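Side-chain contact in 2'-deoxycytidine 5'-triphosphate deaminase (Agrobacterium tumefaciens, PDB 2R9Q), which probably catalyses the hydrolytic deamination of dCTP to dUTP, a step in supplying the precursor for thymidine nucleotides: residues B[168-173]-B[339-344]. Sequence-based numbering, arbitrary orientation.
Sequences FRIGHA and HMLEKP
At the seam between the N-terminal and C-terminal dUTPase-like domains, the segment following strand 162-170 meets the end of strand 331-339 and the loop after it, and Ala173 and His339 join them by a backbone hydrogen bond. His339 N gives its hydrogen to Ala173 O at 3.0 Å, nearly straight at 172°. The same oxygen lies near the plane of the imidazole at its edge, 3.4 Å from His339 CD2. Beside the bond the side chains touch at their roots, with Ala173 CB 3.9 Å from His339 CB; a side chain this small is compatible with the close approach of the two backbones. In His339, chi1 of -71° sets CG beside the backbone N, and chi2 of -86° then turns the CD2 edge to this oxygen. At the polar end of the ring NE2 hydrogen-bonds Glu179 of helix 177-186, and the ring also meets Tyr275. Histidine thus offers a C-H edge to the carbonyl and a polar end that ties in the helix.

A second, apolar touch lies at Ile170 and Leu341, whose side chains cross at about a right angle and meet through single methyls, Ile170 CD1 and Leu341 CD1, 3.6 Å apart. Their aliphatic ends suit this partly exposed spot, where the contact is methyl to methyl. Between the two touches segment 168-173 turns at Gly171, whose positive phi favours glycine. Arg169 NE pairs with Glu338 OE2, just before His339, a charged link between the two strands, while NH1 hydrogen-bonds Ser109. One main-chain bond with a CB-CB contact beside it and a separate Ile-Leu methyl contact make this a plain packing junction where two dUTPase-like domains of one chain abut.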
ATOM      1  N   PHE B 168     -16.677  -8.084  33.792  1.00 62.42           N
ATOM      2  CA  PHE B 168     -16.180  -8.066  35.183  1.00 63.39           C
ATOM      3  C   PHE B 168     -16.151  -9.454  35.775  1.00 64.59           C
ATOM      4  O   PHE B 168     -17.012 -10.271  35.477  1.00 64.02           O
ATOM      5  CB  PHE B 168     -17.048  -7.169  36.065  1.00 62.78           C
ATOM      6  CG  PHE B 168     -17.223  -5.789  35.530  1.00 61.14           C
ATOM      7  CD1 PHE B 168     -16.370  -4.783  35.899  1.00 59.49           C
ATOM      8  CD2 PHE B 168     -18.251  -5.502  34.647  1.00 62.34           C
ATOM      9  CE1 PHE B 168     -16.513  -3.531  35.393  1.00 60.38           C
ATOM     10  CE2 PHE B 168     -18.409  -4.246  34.150  1.00 60.52           C
ATOM     11  CZ  PHE B 168     -17.541  -3.257  34.522  1.00 61.05           C
ATOM     12  N   ARG B 169     -15.152  -9.714  36.617  1.00 66.85           N
ATOM     13  CA  ARG B 169     -14.996 -11.023  37.251  1.00 68.39           C
ATOM     14  C   ARG B 169     -14.340 -11.022  38.653  1.00 69.45           C
ATOM     15  O   ARG B 169     -13.585 -10.111  39.004  1.00 69.02           O
ATOM     16  CB  ARG B 169     -14.209 -11.930  36.311  1.00 68.82           C
ATOM     17  CG  ARG B 169     -12.830 -11.421  35.989  1.00 68.79           C
ATOM     18  CD  ARG B 169     -12.044 -12.420  35.183  1.00 70.78           C
ATOM     19  NE  ARG B 169     -12.673 -12.815  33.926  1.00 70.85           N
ATOM     20  CZ  ARG B 169     -12.740 -12.060  32.829  1.00 70.80           C
ATOM     21  NH1 ARG B 169     -12.283 -10.813  32.808  1.00 71.68           N
ATOM     22  NH2 ARG B 169     -13.305 -12.554  31.746  1.00 70.92           N
ATOM     23  N   ILE B 170     -14.650 -12.040  39.453  1.00 70.66           N
ATOM     24  CA  ILE B 170     -13.903 -12.316  40.694  1.00 71.44           C
ATOM     25  C   ILE B 170     -13.162 -13.629  40.504  1.00 72.37           C
ATOM     26  O   ILE B 170     -13.762 -14.652  40.260  1.00 71.19           O
ATOM     27  CB  ILE B 170     -14.797 -12.322  41.954  1.00 71.35           C
ATOM     28  CG1 ILE B 170     -15.506 -10.954  42.091  1.00 70.92           C
ATOM     29  CG2 ILE B 170     -13.952 -12.610  43.227  1.00 68.59           C
ATOM     30  CD1 ILE B 170     -16.924 -11.012  42.602  1.00 69.11           C
ATOM     31  N   GLY B 171     -11.834 -13.556  40.572  1.00 74.37           N
ATOM     32  CA  GLY B 171     -10.955 -14.654  40.177  1.00 75.31           C
ATOM     33  C   GLY B 171     -10.988 -14.942  38.683  1.00 76.17           C
ATOM     34  O   GLY B 171     -11.352 -14.100  37.867  1.00 75.21           O
ATOM     35  N   HIS B 172     -10.602 -16.161  38.336  1.00 77.68           N
ATOM     36  CA  HIS B 172     -10.544 -16.591  36.960  1.00 79.02           C
ATOM     37  C   HIS B 172     -11.050 -18.018  36.878  1.00 78.77           C
ATOM     38  O   HIS B 172     -10.267 -18.944  36.809  1.00 78.23           O
ATOM     39  CB  HIS B 172      -9.106 -16.454  36.452  1.00 79.75           C
ATOM     40  CG  HIS B 172      -8.997 -16.180  34.987  1.00 81.41           C
ATOM     41  ND1 HIS B 172      -7.856 -16.465  34.264  1.00 82.37           N
ATOM     42  CD2 HIS B 172      -9.885 -15.661  34.104  1.00 82.97           C
ATOM     43  CE1 HIS B 172      -8.043 -16.117  33.004  1.00 83.46           C
ATOM     44  NE2 HIS B 172      -9.265 -15.626  32.880  1.00 83.41           N
ATOM     45  N   ALA B 173     -12.375 -18.159  36.836  1.00 79.37           N
ATOM     46  CA  ALA B 173     -13.065 -19.448  36.913  1.00 79.88           C
ATOM     47  C   ALA B 173     -13.221 -20.120  35.556  1.00 80.19           C
ATOM     48  O   ALA B 173     -14.336 -20.472  35.150  1.00 79.07           O
ATOM     49  CB  ALA B 173     -14.422 -19.277  37.573  1.00 79.75           C
ATOM     50  N   HIS B 339     -17.054 -19.792  34.171  1.00 70.23           N
ATOM     51  CA  HIS B 339     -18.253 -19.791  35.014  1.00 71.20           C
ATOM     52  C   HIS B 339     -18.822 -18.398  35.239  1.00 71.50           C
ATOM     53  O   HIS B 339     -18.104 -17.449  35.531  1.00 71.20           O
ATOM     54  CB  HIS B 339     -17.992 -20.369  36.410  1.00 71.27           C
ATOM     55  CG  HIS B 339     -17.769 -21.844  36.438  1.00 70.60           C
ATOM     56  ND1 HIS B 339     -18.803 -22.752  36.513  1.00 70.67           N
ATOM     57  CD2 HIS B 339     -16.626 -22.569  36.441  1.00 68.97           C
ATOM     58  CE1 HIS B 339     -18.304 -23.976  36.521  1.00 70.64           C
ATOM     59  NE2 HIS B 339     -16.985 -23.892  36.478  1.00 69.74           N
ATOM     60  N   MET B 340     -20.136 -18.303  35.149  1.00 72.20           N
ATOM     61  CA  MET B 340     -20.839 -17.149  35.643  1.00 72.65           C
ATOM     62  C   MET B 340     -20.907 -17.225  37.164  1.00 73.72           C
ATOM     63  O   MET B 340     -20.921 -18.317  37.730  1.00 72.92           O
ATOM     64  CB  MET B 340     -22.225 -17.119  35.045  1.00 72.12           C
ATOM     65  CG  MET B 340     -22.237 -16.927  33.541  1.00 70.57           C
ATOM     66  SD  MET B 340     -21.520 -15.403  32.933  1.00 63.32           S
ATOM     67  CE  MET B 340     -22.740 -14.180  33.407  1.00 66.66           C
ATOM     68  N   LEU B 341     -20.894 -16.062  37.808  1.00 75.40           N
ATOM     69  CA  LEU B 341     -21.154 -15.935  39.241  1.00 77.01           C
ATOM     70  C   LEU B 341     -22.615 -16.252  39.574  1.00 78.77           C
ATOM     71  O   LEU B 341     -22.879 -16.928  40.555  1.00 79.06           O
ATOM     72  CB  LEU B 341     -20.837 -14.520  39.742  1.00 77.09           C
ATOM     73  CG  LEU B 341     -19.449 -14.190  40.273  1.00 75.61           C
ATOM     74  CD1 LEU B 341     -19.446 -12.747  40.784  1.00 75.94           C
ATOM     75  CD2 LEU B 341     -19.031 -15.173  41.356  1.00 73.59           C
ATOM     76  N   GLU B 342     -23.545 -15.726  38.777  1.00 80.59           N
ATOM     77  CA  GLU B 342     -24.960 -16.094  38.835  1.00 81.90           C
ATOM     78  C   GLU B 342     -25.524 -16.127  37.406  1.00 83.00           C
ATOM     79  O   GLU B 342     -24.833 -15.763  36.449  1.00 82.77           O
ATOM     80  CB  GLU B 342     -25.753 -15.106  39.708  1.00 81.59           C
ATOM     81  N   LYS B 343     -26.771 -16.559  37.270  1.00 84.15           N
ATOM     82  CA  LYS B 343     -27.435 -16.608  35.979  1.00 85.94           C
ATOM     83  C   LYS B 343     -27.862 -15.198  35.581  1.00 85.27           C
ATOM     84  O   LYS B 343     -28.387 -14.473  36.408  1.00 85.24           O
ATOM     85  CB  LYS B 343     -28.658 -17.533  36.027  1.00 86.30           C
ATOM     86  CG  LYS B 343     -29.223 -17.928  34.644  1.00 88.40           C
ATOM     87  CD  LYS B 343     -30.550 -18.749  34.762  1.00 89.63           C
ATOM     88  CE  LYS B 343     -30.792 -19.711  33.547  1.00 91.98           C
ATOM     89  NZ  LYS B 343     -31.085 -19.014  32.225  1.00 94.10           N
ATOM     90  N   PRO B 344     -27.604 -14.789  34.321  1.00 85.14           N
ATOM     91  CA  PRO B 344     -28.139 -13.525  33.823  1.00 85.12           C
ATOM     92  C   PRO B 344     -29.626 -13.322  34.097  1.00 85.08           C
ATOM     93  O   PRO B 344     -30.376 -14.283  34.186  1.00 84.43           O
ATOM     94  CB  PRO B 344     -27.902 -13.620  32.325  1.00 85.14           C
ATOM     95  CG  PRO B 344     -26.738 -14.505  32.183  1.00 85.19           C
ATOM     96  CD  PRO B 344     -26.764 -15.458  33.315  1.00 84.81           C
TER